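Long-range contacts in chitinase (PDB 5GZT), which probably hydrolyses internal beta-1,4 linkages of chitin and chitodextrins, using two catalytic domains of glycoside hydrolase family 18: residues Trp206-Pro217 against Ala250-Lys261; Thr682-Thr693 against Arg735-Glu745. One frame throughout, in Å; residues are numbered along the deposited sequence.

Contacts 1 and 2 follow one another along the chain, the first closing before the second opens, and they do not touch: their centres lie about 49 Å apart and their nearest atoms about 22 Å. What relates them is the first family 18 region, which both meet. Contact 1 does so through Thr-252 to Asp-477 and Pro-217 to Lys-362, and its strand 251-261 pairs with strand 264-284, which runs on to barrel strands. Contact 2 belongs to the immunoglobulin-like domain that follows; its Thr-682, Leu-744 and Glu-745 pack on strand 578-582 or helix 602-614. At its far end Arg-735 reaches Gly-1009 in the second family 18 region. The bound sodium ion belongs to neither contact.

Contact 1 of 2, residues Trp206-Pro217 against Ala250-Lys261; sequences WDNNATIVLTSP and AGTWLYSVKTAK
Thr-215 N gives its hydrogen to Leu-254 O at 2.7 Å, a nearly straight bond (173°) lying in the carbonyl plane, and Leu-254 N returns one to Thr-215 O. The motif is an antiparallel strand pair, 210-215 with 251-261; Val-213 with Ser-256 and Thr-211 with Lys-258 are the other hydrogen-bonded pairs. A water 2.9 Å from Val-213 O donates to that carbonyl and also meets Thr-215 OG1.

Ile-212 and Leu-214 share one face with Val-257 and Tyr-255, and the latter two continue onto Leu-186 of strand 184-191. Ile-212 CG1 lies alongside Val-257 CG2 at 3.7 Å, while Leu-214 CD2 reaches Tyr-255 CB at 3.5 Å. Tyr-255 CG sits between its backbone N and carbonyl carbon (chi1 69°), and from there the ring leads away from the partner strand.

Trp-253 closes the end beyond Thr-215. Its NE1 bonds to Ala-249 O, and one ring face carries two CH-pi contacts: Ser-216 CA stands 3.6 Å from the six-membered centroid, and Pro-217 CD 3.8 Å from the five-membered one.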
loop_
_atom_site.group_PDB
_atom_site.type_symbol
_atom_site.label_atom_id
_atom_site.label_comp_id
_atom_site.label_asym_id
_atom_site.label_seq_id
_atom_site.Cartn_x
_atom_site.Cartn_y
_atom_site.Cartn_z
ATOM N N TRP B 206 -8.992 -4.607 38.608
ATOM C CA TRP B 206 -8.744 -5.819 37.849
ATOM C C TRP B 206 -9.452 -6.958 38.575
ATOM O O TRP B 206 -9.048 -7.316 39.681
ATOM C CB TRP B 206 -7.230 -6.125 37.703
ATOM C CG TRP B 206 -6.977 -7.400 36.905
ATOM C CD1 TRP B 206 -6.308 -8.528 37.320
ATOM C CD2 TRP B 206 -7.448 -7.679 35.582
ATOM N NE1 TRP B 206 -6.329 -9.481 36.328
ATOM C CE2 TRP B 206 -7.010 -8.981 35.249
ATOM C CE3 TRP B 206 -8.185 -6.947 34.635
ATOM C CZ2 TRP B 206 -7.287 -9.567 34.009
ATOM C CZ3 TRP B 206 -8.464 -7.530 33.407
ATOM C CH2 TRP B 206 -8.015 -8.831 33.102
ATOM N N ASP B 207 -10.531 -7.481 37.987
ATOM C CA ASP B 207 -11.197 -8.658 38.546
ATOM C C ASP B 207 -11.110 -9.797 37.553
ATOM O O ASP B 207 -12.108 -10.494 37.271
ATOM C CB ASP B 207 -12.647 -8.336 38.969
ATOM C CG ASP B 207 -13.356 -9.496 39.743
ATOM O OD1 ASP B 207 -12.680 -10.291 40.444
ATOM O OD2 ASP B 207 -14.604 -9.605 39.626
ATOM N N ASN B 208 -9.895 -9.999 37.032
ATOM C CA ASN B 208 -9.609 -11.172 36.246
ATOM C C ASN B 208 -10.675 -11.382 35.136
ATOM O O ASN B 208 -11.148 -12.508 34.885
ATOM C CB ASN B 208 -9.534 -12.367 37.198
ATOM C CG ASN B 208 -8.794 -13.537 36.605
ATOM O OD1 ASN B 208 -9.416 -14.504 36.152
ATOM N ND2 ASN B 208 -7.458 -13.453 36.583
ATOM N N ASN B 209 -11.080 -10.276 34.509
ATOM C CA ASN B 209 -11.952 -10.333 33.346
ATOM C C ASN B 209 -11.892 -9.009 32.590
ATOM O O ASN B 209 -11.636 -7.915 33.171
ATOM C CB ASN B 209 -13.407 -10.664 33.700
ATOM C CG ASN B 209 -14.240 -9.418 33.955
ATOM O OD1 ASN B 209 -13.881 -8.572 34.781
ATOM N ND2 ASN B 209 -15.336 -9.280 33.225
ATOM N N ALA B 210 -12.136 -9.144 31.291
ATOM C CA ALA B 210 -12.228 -8.027 30.354
ATOM C C ALA B 210 -12.584 -8.573 28.990
ATOM O O ALA B 210 -12.355 -9.770 28.671
ATOM C CB ALA B 210 -10.935 -7.222 30.280
ATOM N N THR B 211 -13.148 -7.672 28.196
ATOM C CA THR B 211 -13.713 -8.012 26.891
ATOM C C THR B 211 -13.276 -6.929 25.826
ATOM O O THR B 211 -13.410 -5.685 26.028
ATOM C CB THR B 211 -15.248 -8.341 27.030
ATOM O OG1 THR B 211 -15.995 -7.836 25.915
ATOM C CG2 THR B 211 -15.858 -7.799 28.367
ATOM N N ILE B 212 -12.672 -7.417 24.737
ATOM C CA ILE B 212 -12.117 -6.553 23.676
ATOM C C ILE B 212 -12.808 -6.919 22.394
ATOM O O ILE B 212 -12.855 -8.125 22.063
ATOM C CB ILE B 212 -10.600 -6.752 23.505
ATOM C CG1 ILE B 212 -9.857 -6.170 24.710
ATOM C CG2 ILE B 212 -10.088 -6.064 22.233
ATOM C CD1 ILE B 212 -8.445 -6.669 24.852
ATOM N N VAL B 213 -13.350 -5.911 21.695
ATOM C CA VAL B 213 -13.894 -6.132 20.341
ATOM C C VAL B 213 -13.026 -5.381 19.300
ATOM O O VAL B 213 -12.721 -4.193 19.470
ATOM C CB VAL B 213 -15.424 -5.813 20.179
ATOM C CG1 VAL B 213 -15.718 -4.335 19.892
ATOM C CG2 VAL B 213 -16.042 -6.651 19.045
ATOM N N LEU B 214 -12.618 -6.095 18.249
ATOM C CA LEU B 214 -11.752 -5.553 17.186
ATOM C C LEU B 214 -12.596 -5.448 15.963
ATOM O O LEU B 214 -13.351 -6.386 15.652
ATOM C CB LEU B 214 -10.571 -6.497 16.898
ATOM C CG LEU B 214 -9.576 -6.691 18.040
ATOM C CD1 LEU B 214 -8.312 -7.432 17.597
ATOM C CD2 LEU B 214 -9.231 -5.359 18.663
ATOM N N THR B 215 -12.525 -4.305 15.289
ATOM C CA THR B 215 -13.125 -4.190 13.975
ATOM C C THR B 215 -11.990 -4.087 12.951
ATOM O O THR B 215 -11.210 -3.154 12.994
ATOM C CB THR B 215 -14.002 -2.951 13.850
ATOM O OG1 THR B 215 -14.920 -2.922 14.939
ATOM C CG2 THR B 215 -14.768 -2.957 12.527
ATOM N N SER B 216 -11.939 -5.066 12.056
ATOM C CA SER B 216 -11.036 -5.096 10.922
ATOM C C SER B 216 -11.277 -3.904 9.979
ATOM O O SER B 216 -12.285 -3.204 10.099
ATOM C CB SER B 216 -11.131 -6.467 10.196
ATOM O OG SER B 216 -12.063 -6.501 9.131
ATOM N N PRO B 217 -10.321 -3.623 9.073
ATOM C CA PRO B 217 -10.511 -2.487 8.166
ATOM C C PRO B 217 -11.593 -2.776 7.180
ATOM O O PRO B 217 -12.227 -1.845 6.702
ATOM C CB PRO B 217 -9.164 -2.369 7.434
ATOM C CG PRO B 217 -8.182 -3.058 8.331
ATOM C CD PRO B 217 -8.947 -4.162 9.002
ATOM N N ALA B 250 -3.514 -5.376 6.967
ATOM C CA ALA B 250 -2.897 -4.078 7.106
ATOM C C ALA B 250 -3.946 -2.987 7.107
ATOM O O ALA B 250 -4.984 -3.109 6.415
ATOM C CB ALA B 250 -1.897 -3.843 5.970
ATOM N N GLY B 251 -3.659 -1.929 7.874
ATOM C CA GLY B 251 -4.413 -0.682 7.837
ATOM C C GLY B 251 -4.940 -0.296 9.219
ATOM O O GLY B 251 -4.296 -0.576 10.242
ATOM N N THR B 252 -6.106 0.348 9.249
ATOM C CA THR B 252 -6.624 0.902 10.510
ATOM C C THR B 252 -7.637 -0.059 11.192
ATOM O O THR B 252 -8.614 -0.449 10.572
ATOM C CB THR B 252 -7.263 2.251 10.323
ATOM O OG1 THR B 252 -6.298 3.164 9.815
ATOM C CG2 THR B 252 -7.739 2.777 11.687
ATOM N N TRP B 253 -7.318 -0.498 12.416
ATOM C CA TRP B 253 -8.232 -1.327 13.256
ATOM C C TRP B 253 -8.908 -0.453 14.299
ATOM O O TRP B 253 -8.316 0.460 14.834
ATOM C CB TRP B 253 -7.509 -2.484 13.949
ATOM C CG TRP B 253 -7.155 -3.529 12.983
ATOM C CD1 TRP B 253 -6.257 -3.395 11.971
ATOM C CD2 TRP B 253 -7.688 -4.860 12.877
ATOM N NE1 TRP B 253 -6.174 -4.564 11.262
ATOM C CE2 TRP B 253 -7.037 -5.480 11.789
ATOM C CE3 TRP B 253 -8.577 -5.617 13.641
ATOM C CZ2 TRP B 253 -7.299 -6.800 11.396
ATOM C CZ3 TRP B 253 -8.859 -6.940 13.242
ATOM C CH2 TRP B 253 -8.221 -7.513 12.132
ATOM N N LEU B 254 -10.179 -0.731 14.546
ATOM C CA LEU B 254 -10.924 -0.067 15.627
ATOM C C LEU B 254 -11.063 -1.075 16.761
ATOM O O LEU B 254 -11.346 -2.259 16.531
ATOM C CB LEU B 254 -12.273 0.432 15.111
ATOM C CG LEU B 254 -12.228 1.415 13.915
ATOM C CD1 LEU B 254 -13.633 1.672 13.384
ATOM C CD2 LEU B 254 -11.572 2.736 14.288
ATOM N N TYR B 255 -10.796 -0.635 17.980
ATOM C CA TYR B 255 -10.985 -1.528 19.128
ATOM C C TYR B 255 -11.831 -0.892 20.258
ATOM O O TYR B 255 -11.845 0.330 20.427
ATOM C CB TYR B 255 -9.637 -2.040 19.663
ATOM C CG TYR B 255 -8.792 -0.978 20.316
ATOM C CD1 TYR B 255 -8.044 -0.096 19.552
ATOM C CD2 TYR B 255 -8.748 -0.841 21.693
ATOM C CE1 TYR B 255 -7.276 0.899 20.140
ATOM C CE2 TYR B 255 -7.977 0.149 22.293
ATOM C CZ TYR B 255 -7.241 1.014 21.519
ATOM O OH TYR B 255 -6.486 2.010 22.101
ATOM N N SER B 256 -12.542 -1.749 20.994
ATOM C CA SER B 256 -13.166 -1.389 22.287
ATOM C C SER B 256 -12.674 -2.349 23.371
ATOM O O SER B 256 -12.532 -3.578 23.140
ATOM C CB SER B 256 -14.677 -1.499 22.227
ATOM O OG SER B 256 -15.026 -2.868 22.074
ATOM N N VAL B 257 -12.438 -1.768 24.542
ATOM C CA VAL B 257 -12.081 -2.510 25.736
ATOM C C VAL B 257 -12.992 -2.086 26.926
ATOM O O VAL B 257 -13.424 -0.924 27.030
ATOM C CB VAL B 257 -10.549 -2.366 26.032
ATOM C CG1 VAL B 257 -10.160 -0.926 26.355
ATOM C CG2 VAL B 257 -10.082 -3.332 27.117
ATOM N N LYS B 258 -13.296 -3.062 27.783
ATOM C CA LYS B 258 -13.939 -2.848 29.088
ATOM C C LYS B 258 -13.676 -4.062 30.005
ATOM O O LYS B 258 -13.573 -5.223 29.523
ATOM C CB LYS B 258 -15.443 -2.652 28.928
ATOM C CG LYS B 258 -16.020 -3.637 27.942
ATOM C CD LYS B 258 -17.519 -3.838 28.043
ATOM C CE LYS B 258 -17.867 -5.301 27.807
ATOM N NZ LYS B 258 -19.277 -5.454 27.380
ATOM N N THR B 259 -13.563 -3.749 31.308
ATOM C CA THR B 259 -13.494 -4.707 32.434
ATOM C C THR B 259 -14.854 -4.838 33.174
ATOM O O THR B 259 -15.806 -4.094 32.905
ATOM C CB THR B 259 -12.409 -4.271 33.473
ATOM O OG1 THR B 259 -12.537 -2.868 33.797
ATOM C CG2 THR B 259 -11.004 -4.540 32.938
ATOM N N ALA B 260 -14.942 -5.786 34.107
ATOM C CA ALA B 260 -16.076 -5.833 35.053
ATOM C C ALA B 260 -15.673 -6.463 36.386
ATOM O O ALA B 260 -14.512 -6.833 36.572
ATOM C CB ALA B 260 -17.262 -6.577 34.442
ATOM N N LYS B 261 -16.627 -6.512 37.319
ATOM C CA LYS B 261 -16.608 -7.436 38.470
ATOM C C LYS B 261 -18.034 -7.946 38.677
ATOM O O LYS B 261 -18.850 -7.240 39.280
ATOM C CB LYS B 261 -16.116 -6.773 39.764
ATOM C CG LYS B 261 -14.803 -6.017 39.663
ATOM C CD LYS B 261 -14.946 -4.502 39.719
ATOM C CE LYS B 261 -14.354 -3.909 40.987
ATOM N NZ LYS B 261 -14.772 -4.612 42.216
HETATM O O HOH W 1 -14.154 -2.385 17.728
#

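Contact 2 of 2, residues Thr682-Thr693 against Arg735-Glu745; sequences TLKPVISASDVT and RVVVKASAVLE
Three donors grip the Asp-691 carboxylate: across the contact Ser-741 OG reaches OD1 at 2.6 Å, on its anti side and tilted out of the plane, while Lys-684 NZ and Ser-688 N hold OD2 from opposite faces of that plane. The salt bridge from Lys-684 NZ to OD2, 2.6 Å long, comes on the syn side, again tilted from the plane; Ser-688 N stands above the plane, 2.8 Å from OD2. This carboxylate thus ties the loop of the immunoglobulin-like domain that leads into strand 692-695 to the short 3-10 turn 740-742 after strand 732-738. A leucine at Asp-691 would probably leave the Lys-684 ammonium without its mate and free the Ser-741 hydroxyl to turn.

Beyond the acid the two strands pair antiparallel, with Thr-693 and Val-737 exchanging two backbone bonds and Lys-739 N giving a third to Asp-691 O. With chi1 at 71°, Thr-693 OG1 swings in over its own backbone, beside Val-737 CB at 3.4 Å. Val-692 turns to the buried face, its CG1 meeting Val-736 CG1 at 3.6 Å, and continues onto Val-705.

Toward the other end, Lys-684 N bonds to Ala-742 O and Leu-744 N to Thr-682 O, while Leu-683 CD2 packs on Ala-742 CB at 3.9 Å. Glu-745 closes the contact with both carboxylate oxygens on one residue: OE1 takes Thr-682 N at 2.9 Å, and OE2 offers its syn lone pair at 2.6 Å to Thr-682 OG1, which has a second partner in Thr-602 OG1.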
loop_
_atom_site.group_PDB
_atom_site.type_symbol
_atom_site.label_atom_id
_atom_site.label_comp_id
_atom_site.label_asym_id
_atom_site.label_seq_id
_atom_site.Cartn_x
_atom_site.Cartn_y
_atom_site.Cartn_z
ATOM N N THR B 682 18.568 -9.583 -7.040
ATOM C CA THR B 682 19.153 -8.700 -8.015
ATOM C C THR B 682 20.620 -8.929 -8.069
ATOM O O THR B 682 21.304 -8.634 -7.102
ATOM C CB THR B 682 18.826 -7.231 -7.643
ATOM O OG1 THR B 682 17.403 -7.114 -7.286
ATOM C CG2 THR B 682 19.171 -6.332 -8.744
ATOM N N LEU B 683 21.161 -9.365 -9.224
ATOM C CA LEU B 683 22.578 -9.552 -9.359
ATOM C C LEU B 683 23.332 -8.217 -9.124
ATOM O O LEU B 683 22.881 -7.141 -9.502
ATOM C CB LEU B 683 22.995 -10.071 -10.741
ATOM C CG LEU B 683 22.362 -11.377 -11.263
ATOM C CD1 LEU B 683 22.782 -11.601 -12.688
ATOM C CD2 LEU B 683 22.817 -12.495 -10.336
ATOM N N LYS B 684 24.508 -8.353 -8.504
ATOM C CA LYS B 684 25.555 -7.339 -8.615
ATOM C C LYS B 684 25.730 -7.001 -10.102
ATOM O O LYS B 684 25.653 -7.895 -10.999
ATOM C CB LYS B 684 26.862 -7.862 -8.067
ATOM C CG LYS B 684 26.827 -8.141 -6.548
ATOM C CD LYS B 684 28.157 -8.730 -6.041
ATOM C CE LYS B 684 28.280 -10.181 -6.368
ATOM N NZ LYS B 684 29.633 -10.809 -6.203
ATOM N N PRO B 685 26.040 -5.763 -10.385
ATOM C CA PRO B 685 26.235 -5.416 -11.781
ATOM C C PRO B 685 27.275 -6.294 -12.481
ATOM O O PRO B 685 27.136 -6.551 -13.695
ATOM C CB PRO B 685 26.652 -3.927 -11.720
ATOM C CG PRO B 685 26.033 -3.452 -10.445
ATOM C CD PRO B 685 25.977 -4.586 -9.491
ATOM N N VAL B 686 28.308 -6.710 -11.723
ATOM C CA VAL B 686 29.338 -7.629 -12.141
ATOM C C VAL B 686 29.411 -8.785 -11.106
ATOM O O VAL B 686 29.870 -8.558 -9.961
ATOM C CB VAL B 686 30.727 -6.975 -12.336
ATOM C CG1 VAL B 686 31.789 -8.006 -12.672
ATOM C CG2 VAL B 686 30.692 -5.953 -13.496
ATOM N N ILE B 687 29.041 -10.013 -11.537
ATOM C CA ILE B 687 29.224 -11.210 -10.750
ATOM C C ILE B 687 30.568 -11.794 -10.936
ATOM O O ILE B 687 31.252 -11.477 -11.909
ATOM C CB ILE B 687 28.141 -12.258 -11.013
ATOM C CG1 ILE B 687 28.163 -12.803 -12.447
ATOM C CG2 ILE B 687 26.783 -11.632 -10.785
ATOM C CD1 ILE B 687 27.263 -14.043 -12.618
ATOM N N SER B 688 30.951 -12.640 -10.011
ATOM C CA SER B 688 32.229 -13.385 -10.036
ATOM C C SER B 688 31.953 -14.885 -10.183
ATOM O O SER B 688 30.799 -15.346 -9.955
ATOM C CB SER B 688 33.009 -13.124 -8.754
ATOM O OG SER B 688 33.410 -11.742 -8.727
ATOM N N ALA B 689 32.984 -15.633 -10.524
ATOM C CA ALA B 689 32.821 -17.094 -10.826
ATOM C C ALA B 689 32.188 -17.873 -9.666
ATOM O O ALA B 689 31.417 -18.818 -9.871
ATOM C CB ALA B 689 34.204 -17.695 -11.159
ATOM N N SER B 690 32.494 -17.450 -8.438
ATOM C CA SER B 690 32.098 -18.191 -7.232
ATOM C C SER B 690 30.624 -17.881 -6.902
ATOM O O SER B 690 29.995 -18.553 -6.059
ATOM C CB SER B 690 33.142 -17.942 -6.078
ATOM O OG SER B 690 33.069 -16.573 -5.662
ATOM N N ASP B 691 30.007 -16.905 -7.626
ATOM C CA ASP B 691 28.633 -16.580 -7.393
ATOM C C ASP B 691 27.600 -17.497 -8.103
ATOM O O ASP B 691 26.394 -17.397 -7.837
ATOM C CB ASP B 691 28.376 -15.157 -7.879
ATOM C CG ASP B 691 29.167 -14.093 -7.061
ATOM O OD1 ASP B 691 29.487 -14.411 -5.896
ATOM O OD2 ASP B 691 29.374 -12.997 -7.667
ATOM N N VAL B 692 28.069 -18.354 -8.991
ATOM C CA VAL B 692 27.213 -19.252 -9.734
ATOM C C VAL B 692 27.882 -20.636 -9.809
ATOM O O VAL B 692 29.096 -20.711 -10.173
ATOM C CB VAL B 692 27.014 -18.735 -11.180
ATOM C CG1 VAL B 692 26.143 -19.692 -11.994
ATOM C CG2 VAL B 692 26.290 -17.385 -11.183
ATOM N N THR B 693 27.105 -21.716 -9.622
ATOM C CA THR B 693 27.666 -23.045 -9.898
ATOM C C THR B 693 26.899 -23.701 -11.022
ATOM O O THR B 693 25.649 -23.652 -11.056
ATOM C CB THR B 693 27.619 -23.985 -8.674
ATOM O OG1 THR B 693 26.273 -24.341 -8.458
ATOM C CG2 THR B 693 28.120 -23.319 -7.417
ATOM N N ARG B 735 22.491 -27.710 -14.851
ATOM C CA ARG B 735 21.823 -27.142 -13.708
ATOM C C ARG B 735 22.676 -25.939 -13.224
ATOM O O ARG B 735 23.866 -26.076 -13.045
ATOM C CB ARG B 735 21.689 -28.183 -12.566
ATOM C CG ARG B 735 20.755 -29.322 -12.881
ATOM C CD ARG B 735 19.362 -28.832 -12.701
ATOM N NE ARG B 735 18.376 -29.786 -13.110
ATOM C CZ ARG B 735 17.096 -29.778 -12.779
ATOM N NH1 ARG B 735 16.587 -28.870 -11.962
ATOM N NH2 ARG B 735 16.310 -30.742 -13.214
ATOM N N VAL B 736 22.022 -24.809 -12.943
ATOM C CA VAL B 736 22.669 -23.537 -12.621
ATOM C C VAL B 736 22.161 -23.068 -11.281
ATOM O O VAL B 736 20.983 -22.855 -11.105
ATOM C CB VAL B 736 22.340 -22.442 -13.685
ATOM C CG1 VAL B 736 23.098 -21.146 -13.368
ATOM C CG2 VAL B 736 22.807 -22.974 -15.048
ATOM N N VAL B 737 23.041 -22.958 -10.294
ATOM C CA VAL B 737 22.578 -22.410 -9.039
ATOM C C VAL B 737 23.163 -20.984 -8.928
ATOM O O VAL B 737 24.344 -20.811 -9.131
ATOM C CB VAL B 737 23.106 -23.233 -7.849
ATOM C CG1 VAL B 737 22.864 -22.479 -6.558
ATOM C CG2 VAL B 737 22.463 -24.669 -7.836
ATOM N N VAL B 738 22.305 -20.018 -8.606
ATOM C CA VAL B 738 22.709 -18.650 -8.362
ATOM C C VAL B 738 22.866 -18.461 -6.870
ATOM O O VAL B 738 21.885 -18.540 -6.103
ATOM C CB VAL B 738 21.655 -17.665 -8.903
ATOM C CG1 VAL B 738 22.135 -16.225 -8.780
ATOM C CG2 VAL B 738 21.410 -17.933 -10.351
ATOM N N LYS B 739 24.095 -18.242 -6.454
ATOM C CA LYS B 739 24.372 -18.261 -5.013
ATOM C C LYS B 739 23.917 -16.986 -4.373
ATOM O O LYS B 739 23.785 -15.951 -5.064
ATOM C CB LYS B 739 25.861 -18.422 -4.749
ATOM C CG LYS B 739 26.472 -19.608 -5.399
ATOM C CD LYS B 739 26.146 -20.909 -4.745
ATOM C CE LYS B 739 26.994 -21.142 -3.498
ATOM N NZ LYS B 739 26.274 -22.148 -2.631
ATOM N N ALA B 740 23.695 -17.058 -3.041
ATOM C CA ALA B 740 23.392 -15.897 -2.204
ATOM C C ALA B 740 24.418 -14.772 -2.446
ATOM O O ALA B 740 24.076 -13.605 -2.435
ATOM C CB ALA B 740 23.334 -16.271 -0.719
ATOM N N SER B 741 25.655 -15.119 -2.646
ATOM C CA SER B 741 26.721 -14.124 -2.838
ATOM C C SER B 741 26.585 -13.347 -4.157
ATOM O O SER B 741 27.231 -12.323 -4.317
ATOM C CB SER B 741 28.050 -14.807 -2.742
ATOM O OG SER B 741 28.266 -15.629 -3.909
ATOM N N ALA B 742 25.739 -13.814 -5.091
ATOM C CA ALA B 742 25.588 -13.134 -6.409
ATOM C C ALA B 742 24.804 -11.871 -6.346
ATOM O O ALA B 742 24.940 -11.062 -7.242
ATOM C CB ALA B 742 24.919 -14.067 -7.439
ATOM N N VAL B 743 23.945 -11.709 -5.329
ATOM C CA VAL B 743 22.936 -10.640 -5.356
ATOM C C VAL B 743 23.302 -9.523 -4.357
ATOM O O VAL B 743 24.125 -9.700 -3.482
ATOM C CB VAL B 743 21.522 -11.148 -5.054
ATOM C CG1 VAL B 743 21.122 -12.183 -6.137
ATOM C CG2 VAL B 743 21.417 -11.792 -3.662
ATOM N N LEU B 744 22.610 -8.420 -4.516
ATOM C CA LEU B 744 22.787 -7.184 -3.813
ATOM C C LEU B 744 22.038 -7.233 -2.494
ATOM O O LEU B 744 22.427 -6.584 -1.573
ATOM C CB LEU B 744 22.205 -6.017 -4.706
ATOM C CG LEU B 744 23.099 -5.645 -5.899
ATOM C CD1 LEU B 744 22.475 -4.567 -6.806
ATOM C CD2 LEU B 744 24.452 -5.187 -5.486
ATOM N N GLU B 745 20.912 -7.911 -2.462
ATOM C CA GLU B 745 20.129 -8.027 -1.281
ATOM C C GLU B 745 20.926 -8.789 -0.237
ATOM O O GLU B 745 21.737 -9.658 -0.557
ATOM C CB GLU B 745 18.829 -8.799 -1.562
ATOM C CG GLU B 745 17.811 -8.054 -2.435
ATOM C CD GLU B 745 18.077 -8.162 -3.963
ATOM O OE1 GLU B 745 19.113 -8.719 -4.349
ATOM O OE2 GLU B 745 17.262 -7.706 -4.777
HETATM O O HOH W 2 29.499 -18.034 -3.240
HETATM O O HOH W 3 24.812 -26.380 -10.296
#